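Local coordinates for polyketide synthase III (Ectocarpus siliculosus, PDB 4B0N), which is a type III polyketide synthase of the chalcone and stilbene synthase family, tied to phlorotannin monomer biosynthesis and probably acting as an acyltransferase, at residues P53-T58 and D97-R102; F93-F98 and L223-T228; C57-A62 and S86-R91. All coordinates share one frame; numbering follows the deposited sequence.

Contact 1 (P53-T58 and D97-R102). With ACD (arachidonic acid), chain D.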
loop_
_atom_site.group_PDB
_atom_site.type_symbol
_atom_site.label_atom_id
_atom_site.label_comp_id
_atom_site.label_asym_id
_atom_site.label_seq_id
_atom_site.Cartn_x
_atom_site.Cartn_y
_atom_site.Cartn_z
ATOM N N PRO A 53 10.736 -8.015 18.188
ATOM C CA PRO A 53 10.793 -9.473 18.157
ATOM C C PRO A 53 11.607 -10.048 19.322
ATOM O O PRO A 53 12.154 -9.299 20.138
ATOM C CB PRO A 53 11.468 -9.772 16.815
ATOM C CG PRO A 53 12.236 -8.539 16.495
ATOM C CD PRO A 53 11.388 -7.418 17.007
ATOM N N GLN A 54 11.684 -11.374 19.370
ATOM C CA GLN A 54 12.189 -12.107 20.526
ATOM C C GLN A 54 13.669 -11.875 20.856
ATOM O O GLN A 54 14.025 -11.684 22.020
ATOM C CB GLN A 54 11.935 -13.598 20.312
ATOM C CG GLN A 54 11.736 -14.389 21.591
ATOM C CD GLN A 54 11.401 -15.840 21.323
ATOM O OE1 GLN A 54 11.573 -16.334 20.206
ATOM N NE2 GLN A 54 10.920 -16.535 22.350
ATOM N N TYR A 55 14.516 -11.880 19.831
ATOM C CA TYR A 55 15.962 -11.985 20.025
ATOM C C TYR A 55 16.704 -10.655 19.972
ATOM O O TYR A 55 16.802 -10.028 18.921
ATOM C CB TYR A 55 16.561 -12.977 19.019
ATOM C CG TYR A 55 15.879 -14.328 19.035
ATOM C CD1 TYR A 55 16.218 -15.290 19.985
ATOM C CD2 TYR A 55 14.885 -14.640 18.105
ATOM C CE1 TYR A 55 15.590 -16.525 20.010
ATOM C CE2 TYR A 55 14.252 -15.873 18.120
ATOM C CZ TYR A 55 14.606 -16.814 19.074
ATOM O OH TYR A 55 13.981 -18.043 19.096
ATOM N N ARG A 56 17.226 -10.237 21.120
ATOM C CA ARG A 56 18.088 -9.066 21.208
ATOM C C ARG A 56 19.537 -9.491 20.941
ATOM O O ARG A 56 20.152 -10.190 21.751
ATOM C CB ARG A 56 17.935 -8.399 22.582
ATOM C CG ARG A 56 19.093 -7.508 23.001
ATOM C CD ARG A 56 18.865 -6.051 22.652
ATOM N NE ARG A 56 18.588 -5.241 23.838
ATOM C CZ ARG A 56 19.521 -4.668 24.601
ATOM N NH1 ARG A 56 20.814 -4.806 24.319
ATOM N NH2 ARG A 56 19.160 -3.947 25.655
ATOM N N CYS A 57 20.066 -9.078 19.793
ATOM C CA CYS A 57 21.415 -9.453 19.371
ATOM C C CYS A 57 22.359 -8.258 19.401
ATOM O O CYS A 57 22.131 -7.264 18.707
ATOM C CB CYS A 57 21.380 -10.065 17.966
ATOM S SG CYS A 57 22.989 -10.342 17.182
ATOM N N THR A 58 23.417 -8.365 20.206
ATOM C CA THR A 58 24.442 -7.321 20.298
ATOM C C THR A 58 25.273 -7.257 19.016
ATOM O O THR A 58 25.264 -8.194 18.214
ATOM C CB THR A 58 25.382 -7.527 21.508
ATOM O OG1 THR A 58 26.180 -8.701 21.310
ATOM C CG2 THR A 58 24.587 -7.653 22.808
ATOM N N ASP A 97 18.682 -17.415 14.154
ATOM C CA ASP A 97 19.904 -17.656 13.372
ATOM C C ASP A 97 21.099 -16.760 13.724
ATOM O O ASP A 97 22.225 -17.030 13.294
ATOM C CB ASP A 97 19.609 -17.556 11.873
ATOM C CG ASP A 97 18.703 -18.659 11.386
ATOM O OD1 ASP A 97 17.577 -18.769 11.902
ATOM O OD2 ASP A 97 19.118 -19.424 10.496
ATOM N N PHE A 98 20.858 -15.707 14.500
ATOM C CA PHE A 98 21.923 -14.783 14.893
ATOM C C PHE A 98 22.280 -14.898 16.375
ATOM O O PHE A 98 23.291 -14.352 16.827
ATOM C CB PHE A 98 21.550 -13.348 14.515
ATOM C CG PHE A 98 21.138 -13.196 13.079
ATOM C CD1 PHE A 98 22.069 -13.342 12.054
ATOM C CD2 PHE A 98 19.815 -12.921 12.749
ATOM C CE1 PHE A 98 21.690 -13.210 10.727
ATOM C CE2 PHE A 98 19.429 -12.786 11.423
ATOM C CZ PHE A 98 20.367 -12.933 10.410
ATOM N N THR A 99 21.439 -15.613 17.118
ATOM C CA THR A 99 21.701 -15.943 18.514
ATOM C C THR A 99 21.331 -17.411 18.751
ATOM O O THR A 99 20.320 -17.700 19.398
ATOM C CB THR A 99 20.910 -15.032 19.479
ATOM O OG1 THR A 99 19.508 -15.127 19.197
ATOM C CG2 THR A 99 21.348 -13.588 19.339
ATOM N N PRO A 100 22.151 -18.345 18.223
ATOM C CA PRO A 100 21.808 -19.774 18.223
ATOM C C PRO A 100 21.556 -20.356 19.617
ATOM O O PRO A 100 20.605 -21.121 19.794
ATOM C CB PRO A 100 23.036 -20.435 17.579
ATOM C CG PRO A 100 23.694 -19.346 16.803
ATOM C CD PRO A 100 23.478 -18.112 17.626
ATOM N N GLY A 101 22.393 -19.988 20.586
ATOM C CA GLY A 101 22.287 -20.505 21.950
ATOM C C GLY A 101 20.980 -20.158 22.639
ATOM O O GLY A 101 20.396 -20.996 23.330
ATOM N N ARG A 102 20.512 -18.928 22.428
ATOM C CA ARG A 102 19.319 -18.410 23.104
ATOM C C ARG A 102 18.004 -18.736 22.389
ATOM O O ARG A 102 16.953 -18.191 22.739
ATOM C CB ARG A 102 19.437 -16.896 23.308
ATOM C CG ARG A 102 20.660 -16.470 24.101
ATOM C CD ARG A 102 20.489 -15.081 24.694
ATOM N NE ARG A 102 20.516 -14.021 23.688
ATOM C CZ ARG A 102 21.623 -13.444 23.227
ATOM N NH1 ARG A 102 22.818 -13.821 23.664
ATOM N NH2 ARG A 102 21.534 -12.483 22.320
HETATM C C1 ACD D . 16.173 2.489 3.354
HETATM C C2 ACD D . 14.937 1.866 2.740
HETATM C C3 ACD D . 14.655 0.521 3.401
HETATM C C4 ACD D . 14.076 -0.473 2.401
HETATM C C5 ACD D . 14.200 -1.879 2.936
HETATM C C6 ACD D . 13.779 -2.916 2.217
HETATM C C7 ACD D . 13.903 -4.311 2.781
HETATM C C8 ACD D . 15.270 -4.897 2.525
HETATM C C9 ACD D . 15.743 -5.824 3.357
HETATM C C10 ACD D . 17.104 -6.438 3.126
HETATM C C11 ACD D . 18.017 -6.129 4.285
HETATM C C12 ACD D . 18.714 -7.103 4.865
HETATM C C13 ACD D . 19.630 -6.777 6.021
HETATM C C14 ACD D . 19.394 -7.722 7.175
HETATM C C15 ACD D . 19.977 -7.480 8.348
HETATM C C16 ACD D . 19.764 -8.406 9.521
HETATM C C17 ACD D . 20.863 -9.463 9.527
HETATM C C18 ACD D . 21.879 -9.242 10.642
HETATM C C19 ACD D . 23.283 -9.536 10.131
HETATM C C20 ACD D . 24.281 -9.583 11.266
HETATM O O1 ACD D . 16.136 3.692 3.698
#

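Contact 2 (F93-F98 and L223-T228). With ACD (arachidonic acid), chain D.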
loop_
_atom_site.group_PDB
_atom_site.type_symbol
_atom_site.label_atom_id
_atom_site.label_comp_id
_atom_site.label_asym_id
_atom_site.label_seq_id
_atom_site.Cartn_x
_atom_site.Cartn_y
_atom_site.Cartn_z
ATOM N N PHE A 93 15.879 -9.331 16.436
ATOM C CA PHE A 93 15.550 -10.207 15.312
ATOM C C PHE A 93 14.472 -11.232 15.673
ATOM O O PHE A 93 14.387 -11.688 16.814
ATOM C CB PHE A 93 16.801 -10.933 14.803
ATOM C CG PHE A 93 17.943 -10.019 14.445
ATOM C CD1 PHE A 93 17.781 -9.004 13.505
ATOM C CD2 PHE A 93 19.190 -10.188 15.034
ATOM C CE1 PHE A 93 18.837 -8.166 13.176
ATOM C CE2 PHE A 93 20.249 -9.357 14.705
ATOM C CZ PHE A 93 20.073 -8.347 13.775
ATOM N N ALA A 94 13.654 -11.587 14.684
ATOM C CA ALA A 94 12.587 -12.579 14.857
ATOM C C ALA A 94 13.089 -14.014 14.695
ATOM O O ALA A 94 12.414 -14.966 15.092
ATOM C CB ALA A 94 11.448 -12.303 13.886
ATOM N N VAL A 95 14.276 -14.158 14.114
ATOM C CA VAL A 95 14.852 -15.469 13.837
ATOM C C VAL A 95 16.055 -15.722 14.752
ATOM O O VAL A 95 16.857 -14.811 14.984
ATOM C CB VAL A 95 15.281 -15.611 12.359
ATOM C CG1 VAL A 95 14.992 -17.015 11.872
ATOM C CG2 VAL A 95 14.547 -14.620 11.469
ATOM N N PRO A 96 16.182 -16.957 15.281
ATOM C CA PRO A 96 17.300 -17.280 16.177
ATOM C C PRO A 96 18.660 -17.444 15.486
ATOM O O PRO A 96 19.673 -17.577 16.171
ATOM C CB PRO A 96 16.869 -18.608 16.813
ATOM C CG PRO A 96 15.936 -19.216 15.825
ATOM C CD PRO A 96 15.207 -18.063 15.204
ATOM N N ASP A 97 18.682 -17.415 14.154
ATOM C CA ASP A 97 19.904 -17.656 13.372
ATOM C C ASP A 97 21.099 -16.760 13.724
ATOM O O ASP A 97 22.225 -17.030 13.294
ATOM C CB ASP A 97 19.609 -17.556 11.873
ATOM C CG ASP A 97 18.703 -18.659 11.386
ATOM O OD1 ASP A 97 17.577 -18.769 11.902
ATOM O OD2 ASP A 97 19.118 -19.424 10.496
ATOM N N PHE A 98 20.858 -15.707 14.500
ATOM C CA PHE A 98 21.923 -14.783 14.893
ATOM C C PHE A 98 22.280 -14.898 16.375
ATOM O O PHE A 98 23.291 -14.352 16.827
ATOM C CB PHE A 98 21.550 -13.348 14.515
ATOM C CG PHE A 98 21.138 -13.196 13.079
ATOM C CD1 PHE A 98 22.069 -13.342 12.054
ATOM C CD2 PHE A 98 19.815 -12.921 12.749
ATOM C CE1 PHE A 98 21.690 -13.210 10.727
ATOM C CE2 PHE A 98 19.429 -12.786 11.423
ATOM C CZ PHE A 98 20.367 -12.933 10.410
ATOM N N LEU A 223 10.328 -6.593 9.361
ATOM C CA LEU A 223 11.203 -7.718 9.677
ATOM C C LEU A 223 12.253 -7.888 8.587
ATOM O O LEU A 223 12.080 -8.697 7.672
ATOM C CB LEU A 223 10.398 -9.015 9.826
ATOM C CG LEU A 223 9.677 -9.353 11.131
ATOM C CD1 LEU A 223 8.382 -8.575 11.290
ATOM C CD2 LEU A 223 9.389 -10.842 11.142
ATOM N N SER A 224 13.334 -7.119 8.682
ATOM C CA SER A 224 14.447 -7.246 7.739
ATOM C C SER A 224 15.346 -8.461 8.025
ATOM O O SER A 224 16.240 -8.772 7.235
ATOM C CB SER A 224 15.261 -5.943 7.657
ATOM O OG SER A 224 15.571 -5.423 8.936
ATOM N N SER A 225 15.094 -9.155 9.137
ATOM C CA SER A 225 15.870 -10.348 9.501
ATOM C C SER A 225 15.440 -11.598 8.735
ATOM O O SER A 225 15.990 -12.683 8.939
ATOM C CB SER A 225 15.800 -10.616 11.009
ATOM O OG SER A 225 14.547 -11.168 11.382
ATOM N N VAL A 226 14.451 -11.449 7.865
ATOM C CA VAL A 226 13.979 -12.568 7.064
ATOM C C VAL A 226 14.492 -12.446 5.629
ATOM O O VAL A 226 14.298 -13.347 4.817
ATOM C CB VAL A 226 12.439 -12.686 7.073
ATOM C CG1 VAL A 226 12.041 -14.151 7.032
ATOM C CG2 VAL A 226 11.847 -12.037 8.314
ATOM N N HIS A 227 15.162 -11.331 5.336
ATOM C CA HIS A 227 15.662 -11.042 3.989
ATOM C C HIS A 227 17.166 -11.033 3.881
ATOM O O HIS A 227 17.717 -10.526 2.900
ATOM C CB HIS A 227 15.094 -9.717 3.489
ATOM C CG HIS A 227 13.592 -9.706 3.379
ATOM N ND1 HIS A 227 12.935 -10.361 2.407
ATOM C CD2 HIS A 227 12.622 -9.087 4.165
ATOM C CE1 HIS A 227 11.611 -10.180 2.561
ATOM N NE2 HIS A 227 11.421 -9.397 3.636
ATOM N N THR A 228 17.842 -11.604 4.874
ATOM C CA THR A 228 19.304 -11.606 4.905
ATOM C C THR A 228 19.877 -12.560 3.855
ATOM O O THR A 228 19.375 -13.674 3.677
ATOM C CB THR A 228 19.856 -11.945 6.309
ATOM O OG1 THR A 228 19.997 -13.362 6.456
ATOM C CG2 THR A 228 18.935 -11.407 7.394
HETATM C C1 ACD D . 16.173 2.489 3.354
HETATM C C2 ACD D . 14.937 1.866 2.740
HETATM C C3 ACD D . 14.655 0.521 3.401
HETATM C C4 ACD D . 14.076 -0.473 2.401
HETATM C C5 ACD D . 14.200 -1.879 2.936
HETATM C C6 ACD D . 13.779 -2.916 2.217
HETATM C C7 ACD D . 13.903 -4.311 2.781
HETATM C C8 ACD D . 15.270 -4.897 2.525
HETATM C C9 ACD D . 15.743 -5.824 3.357
HETATM C C10 ACD D . 17.104 -6.438 3.126
HETATM C C11 ACD D . 18.017 -6.129 4.285
HETATM C C12 ACD D . 18.714 -7.103 4.865
HETATM C C13 ACD D . 19.630 -6.777 6.021
HETATM C C14 ACD D . 19.394 -7.722 7.175
HETATM C C15 ACD D . 19.977 -7.480 8.348
HETATM C C16 ACD D . 19.764 -8.406 9.521
HETATM C C17 ACD D . 20.863 -9.463 9.527
HETATM C C18 ACD D . 21.879 -9.242 10.642
HETATM C C19 ACD D . 23.283 -9.536 10.131
HETATM C C20 ACD D . 24.281 -9.583 11.266
HETATM O O1 ACD D . 16.136 3.692 3.698
#

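Contact 3 (C57-A62 and S86-R91). With ACD (arachidonic acid), chain D.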
loop_
_atom_site.group_PDB
_atom_site.type_symbol
_atom_site.label_atom_id
_atom_site.label_comp_id
_atom_site.label_asym_id
_atom_site.label_seq_id
_atom_site.Cartn_x
_atom_site.Cartn_y
_atom_site.Cartn_z
ATOM N N CYS A 57 20.066 -9.078 19.793
ATOM C CA CYS A 57 21.415 -9.453 19.371
ATOM C C CYS A 57 22.359 -8.258 19.401
ATOM O O CYS A 57 22.131 -7.264 18.707
ATOM C CB CYS A 57 21.380 -10.065 17.966
ATOM S SG CYS A 57 22.989 -10.342 17.182
ATOM N N THR A 58 23.417 -8.365 20.206
ATOM C CA THR A 58 24.442 -7.321 20.298
ATOM C C THR A 58 25.273 -7.257 19.016
ATOM O O THR A 58 25.264 -8.194 18.214
ATOM C CB THR A 58 25.382 -7.527 21.508
ATOM O OG1 THR A 58 26.180 -8.701 21.310
ATOM C CG2 THR A 58 24.587 -7.653 22.808
ATOM N N GLN A 59 25.992 -6.152 18.830
ATOM C CA GLN A 59 26.755 -5.931 17.602
ATOM C C GLN A 59 28.053 -6.736 17.540
ATOM O O GLN A 59 28.544 -7.042 16.450
ATOM C CB GLN A 59 27.013 -4.440 17.378
ATOM C CG GLN A 59 27.209 -4.056 15.915
ATOM C CD GLN A 59 25.944 -4.161 15.071
ATOM O OE1 GLN A 59 24.992 -4.872 15.414
ATOM N NE2 GLN A 59 25.935 -3.452 13.946
ATOM N N ASN A 60 28.601 -7.080 18.701
ATOM C CA ASN A 60 29.734 -8.000 18.765
ATOM C C ASN A 60 29.321 -9.420 18.363
ATOM O O ASN A 60 30.083 -10.129 17.700
ATOM C CB ASN A 60 30.374 -7.992 20.158
ATOM C CG ASN A 60 31.064 -6.677 20.481
ATOM O OD1 ASN A 60 31.732 -6.076 19.632
ATOM N ND2 ASN A 60 30.915 -6.227 21.720
ATOM N N GLU A 61 28.112 -9.814 18.767
ATOM C CA GLU A 61 27.517 -11.095 18.376
ATOM C C GLU A 61 27.273 -11.152 16.868
ATOM O O GLU A 61 27.677 -12.110 16.204
ATOM C CB GLU A 61 26.202 -11.336 19.128
ATOM C CG GLU A 61 26.363 -11.846 20.556
ATOM C CD GLU A 61 25.080 -11.756 21.376
ATOM O OE1 GLU A 61 24.067 -11.219 20.870
ATOM O OE2 GLU A 61 25.083 -12.217 22.540
ATOM N N ALA A 62 26.620 -10.113 16.343
ATOM C CA ALA A 62 26.306 -10.006 14.916
ATOM C C ALA A 62 27.556 -10.044 14.035
ATOM O O ALA A 62 27.553 -10.684 12.980
ATOM C CB ALA A 62 25.500 -8.744 14.647
ATOM N N SER A 86 29.279 1.962 13.590
ATOM C CA SER A 86 27.868 1.958 13.205
ATOM C C SER A 86 26.978 2.717 14.186
ATOM O O SER A 86 25.841 3.068 13.849
ATOM C CB SER A 86 27.361 0.519 13.050
ATOM O OG SER A 86 27.313 -0.149 14.299
ATOM N N ARG A 87 27.502 2.961 15.389
ATOM C CA ARG A 87 26.755 3.576 16.498
ATOM C C ARG A 87 25.587 2.700 16.969
ATOM O O ARG A 87 24.704 3.158 17.694
ATOM C CB ARG A 87 26.277 4.994 16.143
ATOM C CG ARG A 87 27.371 6.052 16.076
ATOM C CD ARG A 87 27.549 6.784 17.399
ATOM N NE ARG A 87 27.875 8.201 17.212
ATOM C CZ ARG A 87 27.897 9.108 18.187
ATOM N NH1 ARG A 87 27.614 8.760 19.438
ATOM N NH2 ARG A 87 28.199 10.371 17.914
ATOM N N ILE A 88 25.602 1.440 16.548
ATOM C CA ILE A 88 24.598 0.460 16.950
ATOM C C ILE A 88 25.225 -0.510 17.951
ATOM O O ILE A 88 26.247 -1.142 17.662
ATOM C CB ILE A 88 24.029 -0.308 15.734
ATOM C CG1 ILE A 88 23.263 0.646 14.814
ATOM C CG2 ILE A 88 23.124 -1.449 16.183
ATOM C CD1 ILE A 88 23.121 0.163 13.387
ATOM N N GLY A 89 24.615 -0.606 19.130
ATOM C CA GLY A 89 25.096 -1.496 20.180
ATOM C C GLY A 89 24.394 -2.836 20.144
ATOM O O GLY A 89 24.977 -3.862 20.501
ATOM N N SER A 90 23.137 -2.814 19.706
ATOM C CA SER A 90 22.286 -3.999 19.663
ATOM C C SER A 90 21.110 -3.785 18.716
ATOM O O SER A 90 20.799 -2.650 18.346
ATOM C CB SER A 90 21.762 -4.327 21.063
ATOM O OG SER A 90 21.027 -3.242 21.605
ATOM N N ARG A 91 20.470 -4.885 18.321
ATOM C CA ARG A 91 19.225 -4.846 17.545
ATOM C C ARG A 91 18.450 -6.161 17.664
ATOM O O ARG A 91 19.016 -7.191 18.030
ATOM C CB ARG A 91 19.468 -4.448 16.079
ATOM C CG ARG A 91 20.584 -5.198 15.379
ATOM C CD ARG A 91 21.110 -4.430 14.180
ATOM N NE ARG A 91 22.343 -5.037 13.686
ATOM C CZ ARG A 91 22.442 -5.773 12.580
ATOM N NH1 ARG A 91 21.382 -5.988 11.811
ATOM N NH2 ARG A 91 23.616 -6.284 12.233
HETATM C C1 ACD D . 16.173 2.489 3.354
HETATM C C2 ACD D . 14.937 1.866 2.740
HETATM C C3 ACD D . 14.655 0.521 3.401
HETATM C C4 ACD D . 14.076 -0.473 2.401
HETATM C C5 ACD D . 14.200 -1.879 2.936
HETATM C C6 ACD D . 13.779 -2.916 2.217
HETATM C C7 ACD D . 13.903 -4.311 2.781
HETATM C C8 ACD D . 15.270 -4.897 2.525
HETATM C C9 ACD D . 15.743 -5.824 3.357
HETATM C C10 ACD D . 17.104 -6.438 3.126
HETATM C C11 ACD D . 18.017 -6.129 4.285
HETATM C C12 ACD D . 18.714 -7.103 4.865
HETATM C C13 ACD D . 19.630 -6.777 6.021
HETATM C C14 ACD D . 19.394 -7.722 7.175
HETATM C C15 ACD D . 19.977 -7.480 8.348
HETATM C C16 ACD D . 19.764 -8.406 9.521
HETATM C C17 ACD D . 20.863 -9.463 9.527
HETATM C C18 ACD D . 21.879 -9.242 10.642
HETATM C C19 ACD D . 23.283 -9.536 10.131
HETATM C C20 ACD D . 24.281 -9.583 11.266
HETATM O O1 ACD D . 16.136 3.692 3.698
#

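Contact 1 (P53-T58 and D97-R102)
The Tyr-55 ring presents its edge to the backbone of Arg-102, whose carbonyl O lies in the ring plane, 3.5 Å from CE1, while Gln-54 CB covers one face toward the rim. This is where the loop after strand 90-93 folds back over strand 55-58 in the thiolase-like fold, the two strands forming a small antiparallel sheet. With CG anti to its own carbonyl carbon (chi1 -53°), the Tyr-55 ring is carried across to that loop, where OH bonds to Ala-104 N and Asp-107 OD2.

The Arg-102 guanidinium is covered on one face by Thr-99 CB, offset toward the rim. At its edge it meets Arg-56 O, to which NH2 makes a weak, bent hydrogen bond of 2.7 Å (122° at the hydrogen). NH1 has the stronger partner, a salt bridge to Glu-61, so the charge is probably balanced mainly there.

Toward the ligand, Phe-98 turns its ring away from the strand and lays one face against the arachidonic acid tail, with C18 3.9 Å above the ring plane, near the rim. The loop thereby supplies a wall of the fatty-acid pocket. Tyr-55 and Thr-99 pass each other at a slant, OG1 standing 3.4 Å from CD1. The threonine's other branch finishes the apolar seam, CG2 resting 3.8 Å from Cys-57 CB.

Contact 2 (F93-F98 and L223-T228)
Ser-225 sets its CB obliquely to the Phe-93 ring, 3.6 Å from Phe-93 CD1, and the 223-228 loop fits its small side chains against this ring and that of Phe-98, the two ring planes being about 55° apart. In this thiolase-like fold the loop follows strand 215-223, a strand of the five-stranded sheet, and here it closes one side of the arachidonic acid pocket.

Ser-225 stands at the centre. Its OG takes the position between backbone N and carbonyl carbon (chi1 75°), which directs the hydroxyl toward Ala-94 and Val-95. OG has its polar partner in Asp-245, the hydrogen bond going to OD2, and the apolar Val-95 CG2 lies 3.5 Å from the same oxygen. Tyr-111 OH bonds to Ser-225 O, so this buried residue is held by both its side chain and its backbone. One layer further from the ligand, Ala-94 CB touches Leu-223 CD2 at 3.7 Å, and the leucine also packs on helix 121-146.

Thr-228 and Phe-98 approach from opposite directions. The threonine comes to the ring's edge, where its OG1 lies in the ring plane and Ser-225 O also sits near that plane. The pocket lining continues with His-227, whose CB is 3.9 Å from ligand atom C10, and with Phe-93, whose CZ is 3.7 Å from C18. Thr-228 CG2 fills the corner between ring and ligand, 3.7 Å from Phe-98 CZ and 3.5 Å from arachidonic acid C17.

Contact 3 (C57-A62 and S86-R91)
Cys-57 and Arg-91 form an antiparallel hydrogen-bonded pair, the heart of the two-stranded sheet 55-58/90-93. Its backbone bonds run both ways: Cys-57 N gives to Arg-91 O at 2.8 Å, and Arg-91 N returns a bond to Cys-57 O at 2.9 Å. Thr-58 and Ser-90 follow as a non-hydrogen-bonded pair, and Gln-59 N then bonds to Gly-89 O (3.0 Å).

Helix 59-68 starts at this point, and a capping box closes its first turn. Thr-58 N bonds to Glu-61 OE1, while Glu-61 N makes a weak bond back to Thr-58 OG1. In the loop leading into strand 90-93, Ser-86 OG accepts from Ile-88 N in an ST turn and is also bonded to Tyr-83 O.

Among the side chains, Gln-59 and Arg-91 cross with amide and guanidinium planes 73° apart. Arg-91 runs extended from CG to NE, and NE gives an almost straight bond to Gln-59 OE1 (3.2 Å, 172°) on a lone pair in the carbonyl plane. Gln-59 NE2 is in turn fixed by Ala-241 O. The two terminal nitrogens of Arg-91 make weak bonds to Phe-243 O and His-240 O.

The ligand tail lies in van der Waals contact with both segments: Arg-91 NH1 is 3.5 Å from arachidonic acid C18, and the apolar Ala-62 CB is 3.7 Å from C20. A leucine in place of Arg-91 would probably deprive Gln-59 OE1 of the NE-H that fixes its amide, and the carbonyls of Phe-243 and His-240 of a weak donor each. The partners named for the guanidinium are neutral oxygens, so its charge is probably spread over carbonyl dipoles; on the ligand side it meets the hydrocarbon tail near C18 and C20, not the carboxyl end.

All three contacts lie in the N-terminal chalcone and stilbene synthase region, on one side of the chain's centre, and all touch arachidonic acid. Contacts 1 and 3 start from the same strand, 55-58, with centres about 11 Å apart; contact 3 pairs it with strand 90-93, and contact 1 covers it with the loop beyond. Contact 2, its centre about 9 Å from that of contact 1, shares Asp-97 and Phe-98 with it and joins that loop to the distant 223-228. Along the chain contact 3 closes before contact 2 opens, their centres about 14 Å apart. The small sheet and its loop thus gather neighbouring and remote parts of the chain around the ligand's tail.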